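Local coordinates for protein Ddb_g0293866 (Dictyostelium discoideum, PDB 5LW6) that binds ADP-ribose through this macrodomain, one part of a longer protein that probably acts in sensing and repairing DNA damage, at residues N132-N140 and P158-M166; G184-I192 and L240-A251. One frame throughout, in Å; residues are numbered along the deposited sequence.

In the fold
The two contacts sit on opposite sides of the centre of this macrodomain, their centres about 20 Å apart and their nearest atoms about 6 Å apart, without touching. They follow one another along the chain: interaction 1 closes before interaction 2 opens. Interaction 1 joins the loop after edge strand 125-130 to the start of helix 161-167, which follows strand 145-149 of the same mixed sheet. Interaction 2 packs the other edge strand, 189-193, and the turn before it against the C-terminal helix 237-253. Interaction 1 thus fastens to a helix a loop that also touches strands 95-101 and 145-149, while interaction 2 lays the C-terminal helix on the opposite edge strand.

Interaction 1 of 2, residues N132-N140 and P158-M166; sequences NSNSLEQFN and PQNKQLYEM
M166, selenomethionine in this Se-Met-substituted protein, sets its SE over one face of the F139 ring, 3.7 Å from SE to the ring centroid and 17° off the ring normal: a Met-aromatic contact. CG of M166 is anti to the carbonyl carbon (chi1 -64°), and a bend at the last torsion brings CE over the same face. On the opposite face Q138 CG sits over the ring centre, so the phenyl is clasped between its sequence neighbour and the helix. L163 CD1 comes 3.8 Å from F139 CE1, and Q162 CG approaches CE2 on the same ring; both approaches are oblique. Outside the two segments, F146 of strand 145-149 and L205 of helix 204-207 add to the apolar surroundings of F139. With an alanine in place of F139, M166 would probably lose its aromatic partner and a gap would open between M166 and Q138. L136 CD2 extends the apolar patch to M166 SE (4.2 Å) and lies against the amide of Q162, the L136 and Q162 side chains crossing at about a right angle.

The loop that leaves edge strand 125-130 of the macrodomain sheet is thereby packed onto the first turns of helix 161-167. It opens with a type I turn from N132 to S135, braced by an Asx turn in which N132 OD1 accepts from N134 N.

Polar contacts hold the other end. S133 OG donates to Q159 O over 2.8 Å, in the carbonyl plane and on a lone pair. Q138 NE2 spans the loop, reaching S133 O at 2.9 Å from above the carbonyl plane and S135 O at 2.8 Å, both acceptors lying close to its amide plane. A water accepts from L163 N and donates weakly to S133 O.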
loop_
_atom_site.group_PDB
_atom_site.type_symbol
_atom_site.label_atom_id
_atom_site.label_comp_id
_atom_site.label_asym_id
_atom_site.label_seq_id
_atom_site.Cartn_x
_atom_site.Cartn_y
_atom_site.Cartn_z
ATOM N N ASN A 132 6.025 -12.289 7.702
ATOM C CA ASN A 132 4.537 -12.409 7.589
ATOM C C ASN A 132 3.909 -11.077 7.787
ATOM O O ASN A 132 4.620 -10.118 8.088
ATOM C CB ASN A 132 3.935 -13.382 8.583
ATOM C CG ASN A 132 4.216 -13.024 10.015
ATOM O OD1 ASN A 132 3.713 -12.040 10.537
ATOM N ND2 ASN A 132 5.103 -13.798 10.641
ATOM N N SER A 133 2.600 -10.964 7.583
ATOM C CA SER A 133 1.977 -9.636 7.586
ATOM C C SER A 133 2.046 -8.902 8.933
ATOM O O SER A 133 1.814 -7.691 8.992
ATOM C CB SER A 133 0.482 -9.749 7.149
ATOM O OG SER A 133 -0.275 -10.363 8.174
ATOM N N ASN A 134 2.369 -9.622 10.012
ATOM C CA ASN A 134 2.443 -8.975 11.334
ATOM C C ASN A 134 3.874 -8.809 11.852
ATOM O O ASN A 134 4.038 -8.430 12.969
ATOM C CB ASN A 134 1.575 -9.723 12.352
ATOM C CG ASN A 134 0.082 -9.483 12.097
ATOM O OD1 ASN A 134 -0.673 -10.415 11.827
ATOM N ND2 ASN A 134 -0.309 -8.286 12.147
ATOM N N SER A 135 4.867 -9.035 11.007
ATOM C CA SER A 135 6.258 -8.974 11.454
ATOM C C SER A 135 6.684 -7.605 11.884
ATOM O O SER A 135 6.397 -6.657 11.202
ATOM C CB SER A 135 7.256 -9.350 10.320
ATOM O OG SER A 135 7.147 -10.711 10.038
ATOM N N LEU A 136 7.502 -7.521 12.950
ATOM C CA LEU A 136 7.922 -6.210 13.390
ATOM C C LEU A 136 8.891 -5.519 12.486
ATOM O O LEU A 136 9.019 -4.260 12.530
ATOM C CB LEU A 136 8.472 -6.237 14.836
ATOM C CG LEU A 136 7.377 -6.269 15.907
ATOM C CD1 LEU A 136 8.006 -6.451 17.282
ATOM C CD2 LEU A 136 6.557 -4.991 15.927
ATOM N N GLU A 137 9.622 -6.296 11.678
ATOM C CA GLU A 137 10.640 -5.727 10.775
ATOM C C GLU A 137 10.066 -4.784 9.740
ATOM O O GLU A 137 10.751 -4.011 9.153
ATOM C CB GLU A 137 11.366 -6.889 10.062
ATOM C CG GLU A 137 10.352 -7.713 9.228
ATOM C CD GLU A 137 10.907 -8.922 8.475
ATOM O OE1 GLU A 137 11.845 -8.715 7.609
ATOM O OE2 GLU A 137 10.366 -10.048 8.707
ATOM N N GLN A 138 8.767 -4.810 9.520
ATOM C CA GLN A 138 8.156 -3.968 8.503
ATOM C C GLN A 138 7.981 -2.495 8.816
ATOM O O GLN A 138 7.750 -1.701 7.936
ATOM C CB GLN A 138 6.803 -4.553 8.171
ATOM C CG GLN A 138 5.666 -4.240 9.061
ATOM C CD GLN A 138 4.438 -5.105 8.680
ATOM O OE1 GLN A 138 3.707 -4.787 7.734
ATOM N NE2 GLN A 138 4.274 -6.228 9.367
ATOM N N PHE A 139 8.155 -2.108 10.066
ATOM C CA PHE A 139 7.733 -0.789 10.485
ATOM C C PHE A 139 8.833 0.287 10.478
ATOM O O PHE A 139 8.509 1.471 10.390
ATOM C CB PHE A 139 7.119 -0.926 11.869
ATOM C CG PHE A 139 5.879 -1.746 11.846
ATOM C CD1 PHE A 139 4.768 -1.352 11.142
ATOM C CD2 PHE A 139 5.839 -2.941 12.493
ATOM C CE1 PHE A 139 3.658 -2.149 11.118
ATOM C CE2 PHE A 139 4.762 -3.783 12.414
ATOM C CZ PHE A 139 3.648 -3.356 11.710
ATOM N N ASN A 140 10.107 -0.114 10.534
ATOM C CA ASN A 140 11.145 0.880 10.552
ATOM C C ASN A 140 11.938 0.898 9.251
ATOM O O ASN A 140 13.160 0.832 9.279
ATOM C CB ASN A 140 12.066 0.672 11.781
ATOM C CG ASN A 140 12.862 1.908 12.167
ATOM O OD1 ASN A 140 12.590 2.992 11.714
ATOM N ND2 ASN A 140 13.822 1.743 13.043
ATOM N N PRO A 158 -7.110 -9.486 11.205
ATOM C CA PRO A 158 -6.088 -10.300 11.834
ATOM C C PRO A 158 -4.702 -10.115 11.192
ATOM O O PRO A 158 -3.658 -10.330 11.854
ATOM C CB PRO A 158 -6.602 -11.721 11.626
ATOM C CG PRO A 158 -8.047 -11.569 11.459
ATOM C CD PRO A 158 -8.203 -10.326 10.651
ATOM N N GLN A 159 -4.682 -9.728 9.915
ATOM C CA GLN A 159 -3.416 -9.512 9.204
ATOM C C GLN A 159 -2.702 -8.201 9.498
ATOM O O GLN A 159 -1.525 -8.044 9.111
ATOM C CB GLN A 159 -3.667 -9.603 7.708
ATOM C CG GLN A 159 -3.860 -11.043 7.246
ATOM C CD GLN A 159 -5.180 -11.665 7.680
ATOM O OE1 GLN A 159 -6.254 -11.077 7.580
ATOM N NE2 GLN A 159 -5.092 -12.860 8.167
ATOM N N ASN A 160 -3.407 -7.246 10.079
ATOM C CA ASN A 160 -2.761 -5.971 10.498
ATOM C C ASN A 160 -2.977 -5.671 11.961
ATOM O O ASN A 160 -2.849 -4.564 12.408
ATOM C CB ASN A 160 -3.155 -4.815 9.579
ATOM C CG ASN A 160 -4.622 -4.505 9.601
ATOM O OD1 ASN A 160 -5.351 -4.915 10.509
ATOM N ND2 ASN A 160 -5.059 -3.741 8.629
ATOM N N LYS A 161 -3.202 -6.720 12.723
ATOM C CA LYS A 161 -3.314 -6.606 14.170
ATOM C C LYS A 161 -2.162 -5.876 14.797
ATOM O O LYS A 161 -2.338 -5.008 15.636
ATOM C CB LYS A 161 -3.427 -8.057 14.723
ATOM C CG LYS A 161 -3.482 -8.172 16.245
ATOM C CD LYS A 161 -3.611 -9.655 16.601
ATOM C CE LYS A 161 -4.006 -9.895 18.080
ATOM N NZ LYS A 161 -3.080 -9.225 19.005
ATOM N N GLN A 162 -0.957 -6.178 14.348
ATOM C CA GLN A 162 0.272 -5.612 15.018
ATOM C C GLN A 162 0.376 -4.131 14.809
ATOM O O GLN A 162 0.606 -3.388 15.731
ATOM C CB GLN A 162 1.519 -6.315 14.525
ATOM C CG GLN A 162 2.819 -5.793 15.029
ATOM C CD GLN A 162 2.951 -5.939 16.541
ATOM O OE1 GLN A 162 2.670 -6.993 17.122
ATOM N NE2 GLN A 162 3.309 -4.854 17.186
ATOM N N LEU A 163 0.104 -3.709 13.561
ATOM C CA LEU A 163 -0.022 -2.299 13.262
ATOM C C LEU A 163 -1.036 -1.583 14.163
ATOM O O LEU A 163 -0.716 -0.568 14.738
ATOM C CB LEU A 163 -0.330 -2.106 11.790
ATOM C CG LEU A 163 -0.630 -0.688 11.350
ATOM C CD1 LEU A 163 0.639 0.198 11.310
ATOM C CD2 LEU A 163 -1.337 -0.721 10.010
ATOM N N TYR A 164 -2.228 -2.143 14.270
ATOM C CA TYR A 164 -3.313 -1.538 15.037
ATOM C C TYR A 164 -2.965 -1.477 16.522
ATOM O O TYR A 164 -3.233 -0.463 17.122
ATOM C CB TYR A 164 -4.627 -2.287 14.805
ATOM C CG TYR A 164 -5.375 -1.756 13.598
ATOM C CD1 TYR A 164 -4.937 -1.955 12.293
ATOM C CD2 TYR A 164 -6.500 -0.939 13.742
ATOM C CE1 TYR A 164 -5.616 -1.416 11.229
ATOM C CE2 TYR A 164 -7.159 -0.410 12.675
ATOM C CZ TYR A 164 -6.723 -0.624 11.408
ATOM O OH TYR A 164 -7.353 -0.034 10.323
ATOM N N GLU A 165 -2.272 -2.495 17.056
ATOM C CA GLU A 165 -1.837 -2.420 18.457
ATOM C C GLU A 165 -0.878 -1.280 18.714
ATOM O O GLU A 165 -0.955 -0.596 19.718
ATOM C CB GLU A 165 -1.288 -3.750 18.844
ATOM C CG GLU A 165 -2.514 -4.591 19.024
ATOM C CD GLU A 165 -2.331 -6.061 19.227
ATOM O OE1 GLU A 165 -3.380 -6.721 19.088
ATOM O OE2 GLU A 165 -1.227 -6.579 19.521
HETATM N N MSE A 166 -0.067 -0.990 17.717
HETATM C CA MSE A 166 0.871 0.050 17.780
HETATM C C MSE A 166 0.245 1.428 17.676
HETATM O O MSE A 166 0.798 2.335 18.161
HETATM C CB MSE A 166 1.920 -0.172 16.670
HETATM C CG MSE A 166 2.700 -1.456 16.925
HETATM SE SE MSE A 166 3.749 -1.875 15.261
HETATM C CE MSE A 166 5.217 -0.622 15.637
HETATM O O HOH W 1 0.446 -5.561 11.342
#

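Interaction 2 of 2, residues G184-I192 and L240-A251; sequences GKIGKVYPI and LLLETYHSLFNA
V189 lays both methyls on the C-terminal helix: CG2 is 3.4 Å from S247 O and also meets A251 CB, while CG1 rests against L248, 3.7 Å from its backbone N. P191 CG continues this apolar strip toward A251 CB at 4.3 Å. G187, in the type II turn K185-K188, brings its CA within 3.4 Å of T244 OG1. Any side chain at this position would probably collide with L240 CD2 and with the carbonyl O of I186, which fits a glycine here. T244 OG1 itself donates to L240 O, which also takes T244 N from the opposite face of its plane. S247 OG lies 3.0 Å from G187 O, but S247 has a second conformer and a bond here is doubtful. K188, bent at chi2 (-64°) and again at its end, carries NZ to E243 OE2 in a 2.8 Å salt bridge, met on the anti side of the carboxylate. The N-terminal segment shares this charge pair: K36 O accepts from K188 NZ, and the backbone N atoms of I38 and G39 donate to E243. The axes of strand 189-192 and helix 240-251 approach to 8.4 Å, with 25° between their directions; the helix thus runs nearly parallel to an edge strand that is antiparallel to its sheet neighbour, layered against the sheet as in the macrodomain alpha/beta/alpha fold.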
loop_
_atom_site.group_PDB
_atom_site.type_symbol
_atom_site.label_atom_id
_atom_site.label_comp_id
_atom_site.label_asym_id
_atom_site.label_seq_id
_atom_site.Cartn_x
_atom_site.Cartn_y
_atom_site.Cartn_z
ATOM N N GLY A 184 -15.508 2.061 3.263
ATOM C CA GLY A 184 -14.587 1.999 2.147
ATOM C C GLY A 184 -15.117 1.198 1.016
ATOM O O GLY A 184 -15.993 0.368 1.196
ATOM N N LYS A 185 -14.563 1.479 -0.167
ATOM C CA LYS A 185 -14.936 0.817 -1.409
ATOM C C LYS A 185 -13.713 0.161 -2.022
ATOM O O LYS A 185 -12.625 0.763 -2.024
ATOM C CB LYS A 185 -15.426 1.831 -2.394
ATOM C CG LYS A 185 -16.605 2.624 -1.885
ATOM C CD LYS A 185 -17.932 1.968 -2.192
ATOM C CE LYS A 185 -19.095 2.843 -1.677
ATOM N NZ LYS A 185 -19.116 2.809 -0.180
ATOM N N ILE A 186 -13.929 -1.016 -2.591
ATOM C CA ILE A 186 -12.856 -1.769 -3.243
ATOM C C ILE A 186 -12.240 -0.991 -4.387
ATOM O O ILE A 186 -12.928 -0.389 -5.222
ATOM C CB ILE A 186 -13.331 -3.182 -3.729
ATOM C CG1 ILE A 186 -13.734 -4.063 -2.517
ATOM C CG2 ILE A 186 -12.217 -3.912 -4.441
ATOM C CD1 ILE A 186 -14.990 -4.895 -2.772
ATOM N N GLY A 187 -10.920 -1.024 -4.443
ATOM C CA GLY A 187 -10.191 -0.298 -5.451
ATOM C C GLY A 187 -9.719 1.090 -4.975
ATOM O O GLY A 187 -9.085 1.780 -5.724
ATOM N N LYS A 188 -10.073 1.514 -3.759
ATOM C CA LYS A 188 -9.715 2.788 -3.236
ATOM C C LYS A 188 -8.810 2.688 -2.013
ATOM O O LYS A 188 -8.738 1.633 -1.401
ATOM C CB LYS A 188 -10.959 3.624 -2.884
ATOM C CG LYS A 188 -11.799 3.951 -4.114
ATOM C CD LYS A 188 -11.126 4.840 -5.178
ATOM C CE LYS A 188 -12.002 5.186 -6.418
ATOM N NZ LYS A 188 -11.992 4.062 -7.425
ATOM N N VAL A 189 -8.096 3.758 -1.724
ATOM C CA VAL A 189 -7.325 3.867 -0.473
ATOM C C VAL A 189 -7.809 4.992 0.425
ATOM O O VAL A 189 -8.459 5.954 -0.041
ATOM C CB VAL A 189 -5.808 3.953 -0.750
ATOM C CG1 VAL A 189 -5.388 2.877 -1.777
ATOM C CG2 VAL A 189 -5.421 5.324 -1.218
ATOM N N TYR A 190 -7.467 4.921 1.709
ATOM C CA TYR A 190 -7.984 5.760 2.746
ATOM C C TYR A 190 -6.828 6.208 3.643
ATOM O O TYR A 190 -6.461 5.447 4.534
ATOM C CB TYR A 190 -9.077 5.020 3.514
ATOM C CG TYR A 190 -10.215 4.737 2.594
ATOM C CD1 TYR A 190 -11.265 5.633 2.395
ATOM C CD2 TYR A 190 -10.247 3.585 1.872
ATOM C CE1 TYR A 190 -12.276 5.359 1.483
ATOM C CE2 TYR A 190 -11.203 3.364 0.907
ATOM C CZ TYR A 190 -12.248 4.223 0.757
ATOM O OH TYR A 190 -13.198 3.934 -0.218
ATOM N N PRO A 191 -6.266 7.382 3.377
ATOM C CA PRO A 191 -5.134 7.870 4.196
ATOM C C PRO A 191 -5.618 8.468 5.508
ATOM O O PRO A 191 -6.625 9.187 5.529
ATOM C CB PRO A 191 -4.453 8.891 3.329
ATOM C CG PRO A 191 -5.318 9.074 2.110
ATOM C CD PRO A 191 -6.417 8.095 2.086
ATOM N N ILE A 192 -4.890 8.203 6.581
ATOM C CA ILE A 192 -5.157 8.771 7.867
ATOM C C ILE A 192 -3.846 9.325 8.387
ATOM O O ILE A 192 -2.918 8.592 8.589
ATOM C CB ILE A 192 -5.689 7.701 8.835
ATOM C CG1 ILE A 192 -7.042 7.171 8.345
ATOM C CG2 ILE A 192 -5.882 8.190 10.279
ATOM C CD1 ILE A 192 -6.978 5.726 8.140
ATOM N N LEU A 240 -9.777 -3.746 -11.034
ATOM C CA LEU A 240 -9.820 -3.194 -9.691
ATOM C C LEU A 240 -8.476 -3.288 -8.954
ATOM O O LEU A 240 -8.178 -2.393 -8.185
ATOM C CB LEU A 240 -10.924 -3.816 -8.890
ATOM C CG LEU A 240 -12.324 -3.226 -9.187
ATOM C CD1 LEU A 240 -13.318 -4.126 -8.500
ATOM C CD2 LEU A 240 -12.513 -1.777 -8.778
ATOM N N LEU A 241 -7.675 -4.303 -9.197
ATOM C CA LEU A 241 -6.342 -4.297 -8.527
ATOM C C LEU A 241 -5.498 -3.148 -9.095
ATOM O O LEU A 241 -4.789 -2.438 -8.378
ATOM C CB LEU A 241 -5.658 -5.620 -8.694
ATOM C CG LEU A 241 -4.292 -5.742 -8.030
ATOM C CD1 LEU A 241 -4.443 -5.618 -6.537
ATOM C CD2 LEU A 241 -3.705 -7.076 -8.422
ATOM N N LEU A 242 -5.523 -2.945 -10.406
ATOM C CA LEU A 242 -4.837 -1.813 -10.972
ATOM C C LEU A 242 -5.314 -0.505 -10.420
ATOM O O LEU A 242 -4.489 0.387 -10.129
ATOM C CB LEU A 242 -4.915 -1.815 -12.519
ATOM C CG LEU A 242 -4.253 -0.634 -13.204
ATOM C CD1 LEU A 242 -2.772 -0.692 -13.074
ATOM C CD2 LEU A 242 -4.707 -0.597 -14.661
ATOM N N GLU A 243 -6.631 -0.346 -10.307
ATOM C CA GLU A 243 -7.177 0.875 -9.765
ATOM C C GLU A 243 -6.702 1.091 -8.319
ATOM O O GLU A 243 -6.508 2.222 -7.908
ATOM C CB GLU A 243 -8.700 0.813 -9.795
ATOM C CG GLU A 243 -9.420 2.012 -9.210
ATOM C CD GLU A 243 -9.218 3.381 -9.828
ATOM O OE1 GLU A 243 -8.609 3.572 -10.915
ATOM O OE2 GLU A 243 -9.774 4.345 -9.187
ATOM N N THR A 244 -6.553 0.015 -7.558
ATOM C CA THR A 244 -5.989 0.075 -6.184
ATOM C C THR A 244 -4.592 0.728 -6.225
ATOM O O THR A 244 -4.310 1.637 -5.456
ATOM C CB THR A 244 -5.999 -1.259 -5.474
ATOM O OG1 THR A 244 -7.266 -1.946 -5.609
ATOM C CG2 THR A 244 -5.711 -1.074 -4.053
ATOM N N TYR A 245 -3.761 0.298 -7.142
ATOM C CA TYR A 245 -2.440 0.897 -7.249
ATOM C C TYR A 245 -2.526 2.361 -7.642
ATOM O O TYR A 245 -1.880 3.226 -7.085
ATOM C CB TYR A 245 -1.533 0.144 -8.236
ATOM C CG TYR A 245 -0.887 -1.074 -7.629
ATOM C CD1 TYR A 245 0.263 -0.956 -6.847
ATOM C CD2 TYR A 245 -1.398 -2.320 -7.784
ATOM C CE1 TYR A 245 0.843 -2.071 -6.276
ATOM C CE2 TYR A 245 -0.809 -3.443 -7.216
ATOM C CZ TYR A 245 0.307 -3.316 -6.431
ATOM O OH TYR A 245 0.899 -4.459 -5.816
ATOM N N HIS A 246 -3.366 2.665 -8.618
ATOM C CA HIS A 246 -3.572 4.079 -9.000
ATOM C C HIS A 246 -4.008 4.937 -7.836
ATOM O O HIS A 246 -3.490 5.988 -7.628
ATOM C CB HIS A 246 -4.551 4.179 -10.165
ATOM C CG HIS A 246 -3.970 3.750 -11.474
ATOM N ND1 HIS A 246 -4.722 3.152 -12.474
ATOM C CD2 HIS A 246 -2.718 3.869 -11.969
ATOM C CE1 HIS A 246 -3.930 2.876 -13.504
ATOM N NE2 HIS A 246 -2.718 3.341 -13.240
ATOM N N SER A 247 -4.987 4.470 -7.074
ATOM C CA SER A 247 -5.436 5.155 -5.882
ATOM C C SER A 247 -4.328 5.360 -4.872
ATOM O O SER A 247 -4.203 6.442 -4.239
ATOM C CB SER A 247 -6.538 4.327 -5.236
ATOM O OG SER A 247 -7.633 4.411 -6.085
ATOM N N LEU A 248 -3.549 4.322 -4.642
ATOM C CA LEU A 248 -2.443 4.418 -3.710
ATOM C C LEU A 248 -1.461 5.496 -4.133
ATOM O O LEU A 248 -1.004 6.303 -3.337
ATOM C CB LEU A 248 -1.807 3.038 -3.603
ATOM C CG LEU A 248 -0.559 2.950 -2.745
ATOM C CD1 LEU A 248 -0.861 3.365 -1.306
ATOM C CD2 LEU A 248 -0.021 1.528 -2.810
ATOM N N PHE A 249 -1.063 5.481 -5.402
ATOM C CA PHE A 249 -0.084 6.424 -5.868
ATOM C C PHE A 249 -0.683 7.797 -6.014
ATOM O O PHE A 249 -0.002 8.793 -5.794
ATOM C CB PHE A 249 0.548 5.948 -7.190
ATOM C CG PHE A 249 1.376 4.702 -7.046
ATOM C CD1 PHE A 249 2.155 4.462 -5.887
ATOM C CD2 PHE A 249 1.365 3.769 -7.992
ATOM C CE1 PHE A 249 2.893 3.278 -5.736
ATOM C CE2 PHE A 249 2.119 2.587 -7.862
ATOM C CZ PHE A 249 2.875 2.356 -6.754
ATOM N N ASN A 250 -1.983 7.887 -6.235
ATOM C CA ASN A 250 -2.629 9.183 -6.173
ATOM C C ASN A 250 -2.540 9.772 -4.748
ATOM O O ASN A 250 -2.275 10.960 -4.594
ATOM C CB ASN A 250 -4.103 9.092 -6.554
ATOM C CG ASN A 250 -4.298 8.869 -8.012
ATOM O OD1 ASN A 250 -3.378 8.990 -8.801
ATOM N ND2 ASN A 250 -5.537 8.567 -8.402
ATOM N N ALA A 251 -2.721 8.957 -3.733
ATOM C CA ALA A 251 -2.574 9.398 -2.367
ATOM C C ALA A 251 -1.152 9.863 -2.112
ATOM O O ALA A 251 -0.906 10.854 -1.423
ATOM C CB ALA A 251 -2.952 8.327 -1.413
#